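Local atomic coordinates of carbamate kinase (Aeropyrum pernix, PDB entry 2E9Y), a protein that probably catalyses the reversible transfer of a phosphate group between ATP and carbamate. Residues A[232-237]-A[293-298]; A[239-244]-A[309-314]; A[114-119]-A[197-202]; A[77-82]-A[207-212]; A[137-142]-A[159-164]. All blocks are in the same frame, centred on the assembly; numbering follows the deposited sequence.

Contact 1 (A[232-237]-A[293-298]); sequences LVILTD and AVIGSL
Residues 232-236 and 293-297 lie next to each other as parallel strands, their local axes approaching to 4.7 Å with a 23° twist, and Val233 pairs with Val294, Ile234 with Ile295 and Leu235 with Gly296. Five backbone bonds zip the pair together. Leu232 O, Ile234 O and Thr236 O accept from Val294 N, Gly296 N and Leu298 N, while Ile234 N and Thr236 N donate back to Val294 O and Gly296 O; the bond from Thr236 N to Gly296 O measures 2.8 Å.

Ile234 and Ile295 point the same way from the sheet, and CG1 of Ile295 runs alongside Ile234, 4.1 Å from its CD1. Val233 and Val294 do likewise on the other face, where Val233 CG2 meets Val294 CG1 at 3.8 Å. That CG1 stands between its own backbone N and carbonyl carbon (chi1 60°), which turns it inward to Val233. Beyond the glycine the packing changes. Leu235 crosses Leu298 at about a right angle, CD1 to CD1 at 3.8 Å, and its CD2 rests 3.6 Å from Ser297 O. The methyl CG2 of Thr236 lies 3.4 Å from Gly296 O.

Helix 301-305 packs on Val233 and Val294, helix 275-289 on Leu232, Ile234 and Ala293. The outer backbone groups find partners too: Val233 and Leu235 bond to strand 6-10, and Ala293 and Ile295 to strand 311-314. The backbone N-H and C=O groups named are thus paired within the sheet, while mostly aliphatic side chains line both faces: a buried parallel pair within a mixed sheet.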
# COMPACT_ATOMS: atom_id res chain seq x y z
N LEU A 232 -9.56 1.36 23.68
CA LEU A 232 -9.86 1.92 22.36
C LEU A 232 -9.75 3.42 22.57
O LEU A 232 -10.38 3.99 23.47
CB LEU A 232 -11.28 1.57 21.90
CG LEU A 232 -11.78 2.36 20.67
CD1 LEU A 232 -10.90 2.05 19.46
CD2 LEU A 232 -13.23 2.01 20.38
N VAL A 233 -8.92 4.06 21.75
CA VAL A 233 -8.72 5.50 21.85
C VAL A 233 -9.08 6.16 20.52
O VAL A 233 -8.62 5.72 19.47
CB VAL A 233 -7.24 5.83 22.16
CG1 VAL A 233 -7.05 7.34 22.25
CG2 VAL A 233 -6.81 5.15 23.45
N ILE A 234 -9.91 7.19 20.58
CA ILE A 234 -10.27 7.92 19.37
C ILE A 234 -9.74 9.34 19.53
O ILE A 234 -10.20 10.08 20.40
CB ILE A 234 -11.79 7.97 19.15
CG1 ILE A 234 -12.33 6.54 18.97
CG2 ILE A 234 -12.10 8.78 17.90
CD1 ILE A 234 -13.82 6.47 18.78
N LEU A 235 -8.77 9.71 18.70
CA LEU A 235 -8.18 11.05 18.78
C LEU A 235 -8.73 11.94 17.68
O LEU A 235 -8.55 11.67 16.49
CB LEU A 235 -6.66 10.96 18.68
CG LEU A 235 -5.96 10.18 19.80
CD1 LEU A 235 -4.46 10.18 19.55
CD2 LEU A 235 -6.27 10.82 21.16
N THR A 236 -9.40 13.01 18.08
CA THR A 236 -10.00 13.94 17.13
C THR A 236 -9.47 15.36 17.34
O THR A 236 -8.39 15.55 17.92
CB THR A 236 -11.53 13.91 17.25
OG1 THR A 236 -12.12 14.77 16.27
CG2 THR A 236 -11.96 14.33 18.65
N ASP A 237 -10.21 16.36 16.88
CA ASP A 237 -9.77 17.74 17.01
C ASP A 237 -10.53 18.53 18.09
O ASP A 237 -10.51 19.76 18.10
CB ASP A 237 -9.88 18.45 15.66
CG ASP A 237 -11.31 18.63 15.20
OD1 ASP A 237 -12.17 17.82 15.59
OD2 ASP A 237 -11.56 19.58 14.43
N ALA A 293 -13.37 2.96 26.95
CA ALA A 293 -12.96 3.52 25.67
C ALA A 293 -12.86 5.01 25.95
O ALA A 293 -13.56 5.52 26.82
CB ALA A 293 -14.00 3.25 24.60
N VAL A 294 -11.98 5.71 25.25
CA VAL A 294 -11.86 7.14 25.49
C VAL A 294 -11.80 7.93 24.18
O VAL A 294 -11.19 7.50 23.20
CB VAL A 294 -10.61 7.44 26.36
CG1 VAL A 294 -9.35 6.95 25.66
CG2 VAL A 294 -10.53 8.93 26.66
N ILE A 295 -12.46 9.09 24.18
CA ILE A 295 -12.49 9.97 23.02
C ILE A 295 -11.89 11.30 23.45
O ILE A 295 -12.39 11.94 24.38
CB ILE A 295 -13.93 10.19 22.52
CG1 ILE A 295 -14.53 8.86 22.06
CG2 ILE A 295 -13.93 11.19 21.37
CD1 ILE A 295 -16.01 8.92 21.76
N GLY A 296 -10.82 11.71 22.79
CA GLY A 296 -10.19 12.97 23.15
C GLY A 296 -9.44 13.66 22.03
O GLY A 296 -9.55 13.28 20.86
N SER A 297 -8.68 14.68 22.41
CA SER A 297 -7.90 15.48 21.47
C SER A 297 -6.54 14.87 21.16
O SER A 297 -5.88 14.31 22.04
CB SER A 297 -7.71 16.89 22.07
OG SER A 297 -6.92 17.71 21.23
N LEU A 298 -6.11 14.98 19.90
CA LEU A 298 -4.81 14.46 19.49
C LEU A 298 -3.73 15.14 20.32
O LEU A 298 -2.78 14.51 20.76
CB LEU A 298 -4.57 14.74 18.00
CG LEU A 298 -3.15 14.49 17.46
CD1 LEU A 298 -2.76 13.03 17.62
CD2 LEU A 298 -3.09 14.89 15.99

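Contact 2 (A[239-244]-A[309-314]); sequences PGVAVN and AGTVVM
Val241 and Gly240 meet Thr311, and Pro239 meets Gly310, where a loop joins the start of a strand: residues 239-241 lead from the central sheet to the small hairpin of strands 242-243 and 251-252, and Thr311 opens strand 311-314. The one hydrogen bond between the segments runs from Val241 N to Thr311 OG1, 2.8 Å long and nearly straight, with 171° at the hydrogen. The same hydroxyl is bonded to Leu253 O, so a single side-chain oxygen ties together three parts of the chain. With chi1 at -59°, OG1 sits beside its own backbone N and is brought up to Val241.

The side chains of Val241 and Thr311 meet at about a right angle. Val241 CG2 reaches Thr311 CB at 3.9 Å, and Val241 CB stands 3.6 Å from Thr311 OG1. Glycine seems needed at 240, since a CB there would clash with the threonine hydroxyl and would also jam against the preceding carbonyl. Gly310 CA points a C-H at Pro239 O, 3.0 Å away and close to linear.

Met275 and Val279 of helix 275-289 pack on Val241, whose backbone pairs with Leu253. A threonine hydroxyl thus holds the loop leading from strand 231-236 into a peripheral beta hairpin, in the C-terminal half of the amino acid kinase fold, the half that in this family generally binds the nucleotide.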
# COMPACT_ATOMS: atom_id res chain seq x y z
N PRO A 239 -11.73 18.31 22.55
CA PRO A 239 -11.40 17.70 23.84
C PRO A 239 -12.16 16.43 24.22
O PRO A 239 -11.79 15.75 25.17
CB PRO A 239 -11.65 18.84 24.83
CG PRO A 239 -12.73 19.63 24.17
CD PRO A 239 -12.27 19.67 22.74
N GLY A 240 -13.20 16.10 23.47
CA GLY A 240 -13.95 14.89 23.77
C GLY A 240 -15.38 14.93 23.27
O GLY A 240 -15.66 15.46 22.20
N VAL A 241 -16.29 14.36 24.05
CA VAL A 241 -17.70 14.34 23.69
C VAL A 241 -18.41 15.43 24.48
O VAL A 241 -18.13 15.64 25.66
CB VAL A 241 -18.35 12.98 24.02
CG1 VAL A 241 -19.80 12.97 23.56
CG2 VAL A 241 -17.57 11.85 23.36
N ALA A 242 -19.33 16.13 23.82
CA ALA A 242 -20.07 17.19 24.49
C ALA A 242 -21.56 17.14 24.16
O ALA A 242 -21.94 16.82 23.04
CB ALA A 242 -19.50 18.55 24.09
N VAL A 243 -22.38 17.44 25.16
CA VAL A 243 -23.83 17.48 24.95
C VAL A 243 -24.11 18.95 24.68
O VAL A 243 -23.42 19.82 25.22
CB VAL A 243 -24.60 17.02 26.22
CG1 VAL A 243 -24.37 15.53 26.44
CG2 VAL A 243 -24.13 17.81 27.43
N ASN A 244 -25.11 19.24 23.85
CA ASN A 244 -25.42 20.62 23.51
C ASN A 244 -24.18 21.25 22.88
O ASN A 244 -23.92 22.45 23.03
CB ASN A 244 -25.82 21.41 24.76
CG ASN A 244 -27.26 21.18 25.15
OD1 ASN A 244 -27.72 20.04 25.23
ND2 ASN A 244 -27.99 22.26 25.41
N ALA A 309 -7.67 12.74 30.43
CA ALA A 309 -8.22 13.78 29.57
C ALA A 309 -9.22 13.17 28.60
O ALA A 309 -9.28 11.96 28.42
CB ALA A 309 -7.07 14.43 28.79
N GLY A 310 -10.05 14.01 27.98
CA GLY A 310 -11.04 13.50 27.06
C GLY A 310 -12.24 12.88 27.76
O GLY A 310 -12.38 13.00 28.98
N THR A 311 -13.10 12.22 27.00
CA THR A 311 -14.28 11.58 27.56
C THR A 311 -14.10 10.08 27.71
O THR A 311 -13.92 9.36 26.73
CB THR A 311 -15.51 11.83 26.67
OG1 THR A 311 -15.73 13.24 26.53
CG2 THR A 311 -16.76 11.18 27.27
N VAL A 312 -14.15 9.60 28.95
CA VAL A 312 -14.01 8.17 29.20
C VAL A 312 -15.39 7.53 29.20
O VAL A 312 -16.26 7.90 29.99
CB VAL A 312 -13.34 7.91 30.57
CG1 VAL A 312 -13.18 6.41 30.78
CG2 VAL A 312 -12.00 8.61 30.64
N VAL A 313 -15.60 6.59 28.28
CA VAL A 313 -16.87 5.89 28.17
C VAL A 313 -16.73 4.64 29.03
O VAL A 313 -15.94 3.75 28.73
CB VAL A 313 -17.17 5.51 26.70
CG1 VAL A 313 -18.50 4.78 26.61
CG2 VAL A 313 -17.18 6.77 25.84
N MET A 314 -17.51 4.59 30.11
CA MET A 314 -17.45 3.49 31.07
C MET A 314 -18.54 2.43 30.90
O MET A 314 -19.57 2.67 30.28
CB MET A 314 -17.51 4.06 32.49
CG MET A 314 -16.60 5.26 32.71
SD MET A 314 -16.80 6.02 34.33
CE MET A 314 -18.26 7.04 34.06

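Contact 3 (A[114-119]-A[197-202]); sequences ISRVLV and VPVVER
Ser115 O receives Val197 N at 2.8 Å, the first of four backbone bonds that pair Arg116, Val117 and Leu118 with Val197, Pro198 and Val199 as parallel strands. Val197 O in turn accepts from Val117 N at 2.7 Å, but here the donor stands 48° above the carbonyl plane. Val117 O and Val199 O then accept from Val199 N and Val119 N. The short strand axes make an angle of 42°, a strong twist.

Side chains add to this first shell at both ends. Val119 CG2 meets Val200 CG1 at 3.6 Å; it stands between its own backbone N and carbonyl carbon (chi1 of CG1 -61°), the position that carries it across to the other strand. The methylenes of Arg116 pass obliquely by Val197, CG to CB 4.0 Å. Where the strands part, a water donates to Val119 O and to Glu201 OE2 and accepts from Glu201 N, filling in for a direct bond.

Outside this shell, the Arg116 guanidinium makes salt bridges to Asp175 and to Glu98 of the second subunit, whose His95 also bonds to it. Leu91 of that subunit packs on Val197, and helix 78-103 lies against it from the same chain. Strand 170-173 flanks strand 112-119, and strand 207-209 flanks 197-201. This is a twisted parallel pair in the central sheet of an amino acid kinase fold, with Arg116 and Val197 taking part in the subunit interface.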
# COMPACT_ATOMS: atom_id res chain seq x y z
N ILE A 114 -1.68 -3.87 5.11
CA ILE A 114 -2.76 -3.67 4.17
C ILE A 114 -3.94 -4.47 4.69
O ILE A 114 -3.82 -5.65 4.97
CB ILE A 114 -2.34 -4.19 2.79
CG1 ILE A 114 -1.13 -3.44 2.22
CG2 ILE A 114 -3.50 -4.05 1.79
CD1 ILE A 114 -1.31 -1.91 2.23
N SER A 115 -5.06 -3.75 4.88
CA SER A 115 -6.14 -4.30 5.71
C SER A 115 -7.49 -4.32 4.97
O SER A 115 -7.93 -3.33 4.40
CB SER A 115 -6.23 -3.44 6.95
OG SER A 115 -4.97 -3.45 7.60
N ARG A 116 -8.14 -5.51 4.98
CA ARG A 116 -9.49 -5.62 4.43
C ARG A 116 -10.52 -5.78 5.55
O ARG A 116 -10.23 -6.34 6.60
CB ARG A 116 -9.56 -6.86 3.55
CG ARG A 116 -8.74 -6.78 2.25
CD ARG A 116 -8.49 -8.17 1.66
NE ARG A 116 -7.75 -8.97 2.64
CZ ARG A 116 -7.51 -10.28 2.39
NH1 ARG A 116 -7.92 -10.87 1.28
NH2 ARG A 116 -6.82 -10.98 3.31
N VAL A 117 -11.74 -5.29 5.33
CA VAL A 117 -12.79 -5.40 6.33
C VAL A 117 -14.00 -6.07 5.70
O VAL A 117 -14.44 -5.69 4.61
CB VAL A 117 -13.20 -4.00 6.85
CG1 VAL A 117 -14.36 -4.12 7.82
CG2 VAL A 117 -12.02 -3.35 7.55
N LEU A 118 -14.53 -7.09 6.38
CA LEU A 118 -15.70 -7.82 5.88
C LEU A 118 -16.98 -7.04 6.19
O LEU A 118 -17.18 -6.57 7.31
CB LEU A 118 -15.78 -9.20 6.55
CG LEU A 118 -16.92 -10.13 6.10
CD1 LEU A 118 -16.67 -10.57 4.67
CD2 LEU A 118 -17.00 -11.34 7.02
N VAL A 119 -17.83 -6.87 5.18
CA VAL A 119 -19.11 -6.18 5.37
C VAL A 119 -20.21 -7.12 4.87
O VAL A 119 -19.92 -8.11 4.18
CB VAL A 119 -19.16 -4.83 4.60
CG1 VAL A 119 -18.06 -3.91 5.13
CG2 VAL A 119 -18.99 -5.06 3.10
N VAL A 197 -10.16 -1.97 3.40
CA VAL A 197 -10.74 -2.33 2.10
C VAL A 197 -11.93 -3.30 2.26
O VAL A 197 -11.79 -4.42 2.74
CB VAL A 197 -9.63 -3.00 1.29
CG1 VAL A 197 -10.17 -3.47 -0.06
CG2 VAL A 197 -8.49 -2.02 1.07
N PRO A 198 -13.15 -2.85 1.90
CA PRO A 198 -14.33 -3.68 2.03
C PRO A 198 -14.36 -4.84 1.07
O PRO A 198 -14.19 -4.70 -0.13
CB PRO A 198 -15.57 -2.85 1.73
CG PRO A 198 -15.13 -1.41 1.60
CD PRO A 198 -13.55 -1.55 1.37
N VAL A 199 -14.63 -5.99 1.66
CA VAL A 199 -14.92 -7.14 0.87
C VAL A 199 -16.17 -7.83 1.40
O VAL A 199 -16.61 -7.60 2.53
CB VAL A 199 -13.73 -8.08 1.01
CG1 VAL A 199 -12.48 -7.40 0.46
CG2 VAL A 199 -13.51 -8.41 2.47
N VAL A 200 -16.81 -8.61 0.51
CA VAL A 200 -17.97 -9.41 0.92
C VAL A 200 -17.71 -10.88 0.64
O VAL A 200 -16.94 -11.24 -0.24
CB VAL A 200 -19.20 -8.93 0.11
CG1 VAL A 200 -19.55 -7.49 0.47
CG2 VAL A 200 -18.92 -9.03 -1.37
N GLU A 201 -18.34 -11.75 1.45
CA GLU A 201 -18.20 -13.17 1.15
C GLU A 201 -19.21 -13.60 0.08
O GLU A 201 -20.41 -13.38 0.20
CB GLU A 201 -18.44 -13.96 2.44
CG GLU A 201 -18.03 -13.18 3.68
CD GLU A 201 -18.82 -13.68 4.87
OE1 GLU A 201 -18.41 -14.67 5.47
OE2 GLU A 201 -19.84 -13.08 5.19
N ARG A 202 -18.65 -14.15 -1.00
CA ARG A 202 -19.49 -14.70 -2.04
C ARG A 202 -19.69 -16.19 -1.81
O ARG A 202 -19.02 -16.80 -1.00
CB ARG A 202 -18.80 -14.49 -3.39
CG ARG A 202 -18.59 -13.01 -3.72
CD ARG A 202 -19.89 -12.19 -3.85
NE ARG A 202 -19.57 -10.89 -4.45
CZ ARG A 202 -20.51 -9.90 -4.44
NH1 ARG A 202 -21.70 -10.10 -3.91
NH2 ARG A 202 -20.19 -8.72 -4.98
O HOH W 1 -20.17 -10.74 3.48

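Contact 4 (A[77-82]-A[207-212]); sequences PLYIAT and LEPVEA
Leu78 N, at the start of helix 78-103, donates to Glu211 OE2 in the one direct hydrogen bond between the segments, 2.8 Å long with 170° at the hydrogen. The carboxylate is met on its anti side, a little out of plane, at the end of a chain extended beyond CG. An acceptor at a helix N terminus would be expected to gain from the backbone N-H groups there, and the other oxygen, OE1, is bound by Arg163. A water makes a longer bridge, donating to Ala212 O and lying 2.9 Å from Thr82 OG1.

Ring packing centres on Tyr79. Pro209 CB makes a CH-pi contact over the middle of the ring, 3.5 Å from the centroid and 12° off the ring normal, while Pro77 CG simply lies over the opposite face, toward the rim. The ring is put between the two prolines by chi1 of 56°, with CG lodged between the backbone N and the carbonyl carbon. An alanine at Tyr79 is likely to leave Pro209 and Pro77 without the flat surface both rest on, opening a gap between them.

Van der Waals packing beside the hydrogen bond is modest: Leu78 CB lies 3.9 Å from Glu211 CG, and Leu78 CD2 is 3.8 Å from Ala212 N.

Helix 78-103 thus begins against the chain leaving strand 207-209, with helix 56-67 touching Leu78 and strand 197-201 touching Tyr79. At the subunit interface, Val25 of the second subunit packs on Pro77 and Tyr79, and His95 of that subunit packs on Pro209.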
# COMPACT_ATOMS: atom_id res chain seq x y z
N PRO A 77 -10.99 1.08 -9.48
CA PRO A 77 -12.16 1.05 -8.59
C PRO A 77 -11.80 1.60 -7.22
O PRO A 77 -10.62 1.62 -6.83
CB PRO A 77 -12.55 -0.43 -8.56
CG PRO A 77 -11.23 -1.11 -8.71
CD PRO A 77 -10.55 -0.29 -9.79
N LEU A 78 -12.82 2.03 -6.49
CA LEU A 78 -12.64 2.61 -5.17
C LEU A 78 -11.84 1.75 -4.19
O LEU A 78 -11.08 2.28 -3.39
CB LEU A 78 -14.01 2.95 -4.56
CG LEU A 78 -14.06 3.64 -3.20
CD1 LEU A 78 -13.26 4.92 -3.23
CD2 LEU A 78 -15.51 3.92 -2.83
N TYR A 79 -12.01 0.43 -4.23
CA TYR A 79 -11.27 -0.40 -3.28
C TYR A 79 -9.78 -0.38 -3.56
O TYR A 79 -8.98 -0.54 -2.63
CB TYR A 79 -11.81 -1.83 -3.26
CG TYR A 79 -11.83 -2.54 -4.59
CD1 TYR A 79 -10.69 -3.19 -5.07
CD2 TYR A 79 -13.00 -2.61 -5.34
CE1 TYR A 79 -10.72 -3.89 -6.27
CE2 TYR A 79 -13.04 -3.31 -6.54
CZ TYR A 79 -11.90 -3.94 -7.00
OH TYR A 79 -11.94 -4.65 -8.18
N ILE A 80 -9.39 -0.17 -4.82
CA ILE A 80 -7.98 -0.08 -5.16
C ILE A 80 -7.49 1.30 -4.68
O ILE A 80 -6.37 1.43 -4.18
CB ILE A 80 -7.75 -0.21 -6.69
CG1 ILE A 80 -7.95 -1.67 -7.11
CG2 ILE A 80 -6.35 0.25 -7.07
CD1 ILE A 80 -7.07 -2.65 -6.38
N ALA A 81 -8.32 2.32 -4.84
CA ALA A 81 -7.96 3.65 -4.38
C ALA A 81 -7.75 3.61 -2.87
O ALA A 81 -6.79 4.16 -2.35
CB ALA A 81 -9.07 4.65 -4.73
N THR A 82 -8.65 2.92 -2.17
CA THR A 82 -8.52 2.80 -0.72
C THR A 82 -7.21 2.10 -0.35
O THR A 82 -6.50 2.55 0.55
CB THR A 82 -9.70 2.03 -0.11
OG1 THR A 82 -10.89 2.81 -0.24
CG2 THR A 82 -9.45 1.74 1.37
N LEU A 207 -13.86 -14.26 -1.22
CA LEU A 207 -13.97 -12.88 -0.76
C LEU A 207 -13.85 -12.01 -2.01
O LEU A 207 -13.01 -12.27 -2.87
CB LEU A 207 -12.86 -12.52 0.22
CG LEU A 207 -12.89 -13.16 1.61
CD1 LEU A 207 -11.76 -12.58 2.45
CD2 LEU A 207 -14.24 -12.89 2.28
N GLU A 208 -14.69 -10.99 -2.12
CA GLU A 208 -14.66 -10.12 -3.27
C GLU A 208 -14.69 -8.66 -2.84
O GLU A 208 -15.55 -8.26 -2.08
CB GLU A 208 -15.86 -10.39 -4.18
CG GLU A 208 -15.85 -9.62 -5.49
CD GLU A 208 -17.11 -9.86 -6.30
OE1 GLU A 208 -17.45 -11.04 -6.53
OE2 GLU A 208 -17.75 -8.87 -6.71
N PRO A 209 -13.72 -7.86 -3.31
CA PRO A 209 -13.68 -6.46 -2.97
C PRO A 209 -14.91 -5.75 -3.52
O PRO A 209 -15.43 -6.08 -4.58
CB PRO A 209 -12.41 -5.85 -3.57
CG PRO A 209 -11.64 -6.96 -4.28
CD PRO A 209 -12.75 -8.11 -4.36
N VAL A 210 -15.43 -4.74 -2.82
CA VAL A 210 -16.58 -3.99 -3.30
C VAL A 210 -16.32 -2.49 -3.22
O VAL A 210 -15.50 -2.04 -2.41
CB VAL A 210 -17.87 -4.32 -2.50
CG1 VAL A 210 -18.27 -5.76 -2.73
CG2 VAL A 210 -17.65 -4.05 -1.01
N GLU A 211 -16.99 -1.72 -4.06
CA GLU A 211 -16.81 -0.27 -4.03
C GLU A 211 -17.69 0.31 -2.95
O GLU A 211 -18.90 0.47 -3.12
CB GLU A 211 -17.13 0.36 -5.38
CG GLU A 211 -16.01 0.20 -6.40
CD GLU A 211 -16.18 1.12 -7.59
OE1 GLU A 211 -17.13 0.90 -8.37
OE2 GLU A 211 -15.37 2.06 -7.74
N ALA A 212 -17.07 0.60 -1.81
CA ALA A 212 -17.77 1.16 -0.67
C ALA A 212 -16.71 1.66 0.29
O ALA A 212 -15.52 1.39 0.11
CB ALA A 212 -18.62 0.08 0.01
O HOH W 2 -12.99 0.94 -1.01

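Contact 5 (A[137-142]-A[159-164]); sequences YGREEA and GGFRRV
Tyr137 and Phe161 form an antiparallel hydrogen-bonded pair in which each residue uses both its N-H and its carbonyl. Tyr137 N gives a nearly straight bond to Phe161 O, 2.8 Å at 174°. The return bond, from Phe161 N to Tyr137 O, is 2.9 Å long but bends to 146°. Both donors lie in the carbonyl plane. The edge of the Phe161 ring adds a C-H neighbour to Tyr137 O, with CD1 3.6 Å away and near the ring plane. At Gly160 a CB would press tightly on that oxygen and collide with the preceding carbonyl.

Past the pair, Gly138 O accepts from Ala142 N in the first turn of helix 139-149. Phe161 lies against this turn: CE1 is 3.5 Å from Arg139 CA, and CD1 is 4.3 Å from Ala142 CB. A serine in place of Phe161 would probably leave Arg139 and Ala142 without the ring packed on them, opening a gap at the start of the helix.

Tyr137 and Arg163 run side by side, Tyr137 CE1 lying 3.9 Å from Arg163 CB, and their polar ends part. Tyr137 OH makes a weak hydrogen bond to Glu67, whereas the Arg163 guanidinium goes to Glu211 and has Trp151 as cation-pi partner.

Strand 161-165 pairs with strands 131-133, 136-137 and 152-155 in a small antiparallel sheet. Helix 139-149 follows strand 136-137 and packs through Ala142 on Phe153 of strand 152-155, whose ring meets Tyr137 edge-to-face.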
# COMPACT_ATOMS: atom_id res chain seq x y z
N TYR A 137 -19.68 15.57 -11.16
CA TYR A 137 -20.00 15.00 -12.46
C TYR A 137 -21.11 15.78 -13.13
O TYR A 137 -22.00 16.31 -12.46
CB TYR A 137 -20.46 13.55 -12.31
CG TYR A 137 -19.39 12.60 -11.86
CD1 TYR A 137 -19.18 12.36 -10.50
CD2 TYR A 137 -18.60 11.92 -12.79
CE1 TYR A 137 -18.20 11.46 -10.07
CE2 TYR A 137 -17.62 11.01 -12.37
CZ TYR A 137 -17.43 10.79 -11.01
OH TYR A 137 -16.48 9.88 -10.58
N GLY A 138 -21.04 15.85 -14.46
CA GLY A 138 -22.06 16.55 -15.22
C GLY A 138 -23.26 15.63 -15.40
O GLY A 138 -23.13 14.42 -15.26
N ARG A 139 -24.41 16.21 -15.70
CA ARG A 139 -25.63 15.42 -15.87
C ARG A 139 -25.49 14.28 -16.88
O ARG A 139 -25.82 13.13 -16.58
CB ARG A 139 -26.78 16.33 -16.28
CG ARG A 139 -28.09 15.60 -16.51
CD ARG A 139 -29.17 16.57 -16.97
NE ARG A 139 -30.39 15.87 -17.34
CZ ARG A 139 -31.51 16.47 -17.71
NH1 ARG A 139 -31.57 17.80 -17.75
NH2 ARG A 139 -32.58 15.75 -18.04
N GLU A 140 -25.02 14.61 -18.08
CA GLU A 140 -24.88 13.60 -19.13
C GLU A 140 -23.94 12.47 -18.74
O GLU A 140 -24.25 11.29 -18.93
CB GLU A 140 -24.39 14.25 -20.43
CG GLU A 140 -25.36 15.29 -20.98
CD GLU A 140 -26.78 14.76 -21.07
OE1 GLU A 140 -26.99 13.71 -21.73
OE2 GLU A 140 -27.69 15.39 -20.49
N GLU A 141 -22.78 12.81 -18.18
CA GLU A 141 -21.81 11.80 -17.78
C GLU A 141 -22.35 10.95 -16.63
O GLU A 141 -22.17 9.73 -16.62
CB GLU A 141 -20.50 12.47 -17.37
CG GLU A 141 -19.46 11.51 -16.80
CD GLU A 141 -18.08 12.14 -16.69
OE1 GLU A 141 -17.99 13.34 -16.36
OE2 GLU A 141 -17.08 11.42 -16.93
N ALA A 142 -23.01 11.59 -15.67
CA ALA A 142 -23.56 10.87 -14.53
C ALA A 142 -24.66 9.90 -14.96
O ALA A 142 -24.70 8.75 -14.51
CB ALA A 142 -24.11 11.86 -13.50
N GLY A 159 -24.29 22.80 -8.06
CA GLY A 159 -24.22 22.43 -9.47
C GLY A 159 -23.60 21.05 -9.66
O GLY A 159 -22.68 20.64 -8.97
N GLY A 160 -24.18 20.28 -10.60
CA GLY A 160 -23.61 18.97 -10.91
C GLY A 160 -24.07 17.87 -9.92
O GLY A 160 -25.01 18.03 -9.15
N PHE A 161 -23.36 16.75 -9.98
CA PHE A 161 -23.67 15.59 -9.15
C PHE A 161 -22.45 15.00 -8.47
O PHE A 161 -21.32 15.16 -8.94
CB PHE A 161 -24.30 14.51 -10.03
CG PHE A 161 -25.55 14.96 -10.73
CD1 PHE A 161 -25.47 15.64 -11.94
CD2 PHE A 161 -26.79 14.74 -10.16
CE1 PHE A 161 -26.62 16.10 -12.57
CE2 PHE A 161 -27.95 15.19 -10.79
CZ PHE A 161 -27.87 15.88 -11.99
N ARG A 162 -22.68 14.31 -7.36
CA ARG A 162 -21.60 13.64 -6.64
C ARG A 162 -21.92 12.16 -6.68
O ARG A 162 -23.08 11.76 -6.54
CB ARG A 162 -21.55 14.08 -5.16
CG ARG A 162 -21.13 15.52 -4.89
CD ARG A 162 -19.71 15.81 -5.39
NE ARG A 162 -18.67 14.98 -4.78
CZ ARG A 162 -18.18 15.14 -3.55
NH1 ARG A 162 -18.64 16.11 -2.76
NH2 ARG A 162 -17.22 14.34 -3.11
N ARG A 163 -20.91 11.33 -6.89
CA ARG A 163 -21.16 9.90 -6.88
C ARG A 163 -21.21 9.55 -5.41
O ARG A 163 -20.39 10.03 -4.63
CB ARG A 163 -20.01 9.11 -7.51
CG ARG A 163 -20.25 7.60 -7.45
CD ARG A 163 -18.99 6.77 -7.66
NE ARG A 163 -19.31 5.34 -7.65
CZ ARG A 163 -18.41 4.36 -7.77
NH1 ARG A 163 -17.12 4.64 -7.90
NH2 ARG A 163 -18.81 3.10 -7.77
N VAL A 164 -22.20 8.75 -5.01
CA VAL A 164 -22.31 8.34 -3.62
C VAL A 164 -22.14 6.83 -3.59
O VAL A 164 -22.64 6.13 -4.47
CB VAL A 164 -23.68 8.73 -3.00
CG1 VAL A 164 -23.71 10.23 -2.71
CG2 VAL A 164 -24.81 8.36 -3.94

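In the fold
From the N terminus, segment 77-82 opens contact 4 and segment 114-119 then opens contact 3. Within both, contact 5 closes its short loop between 137-142 and 159-164, within the small separate antiparallel sheet. Contact 3 closes at 197-202 and contact 4 at 207-212, so the three are nested. Contacts 3 and 4 meet where strands 197-201 and 207-209 pair, and both touch the second subunit; contacts 4 and 5 touch through a salt bridge. Contacts 1 and 2 come later and cross, touching where strand 293-297 of contact 1 pairs antiparallel with strand 311-314 of contact 2. Contact 1 lies about 25 Å from contact 3, centre to centre, in the same sheet.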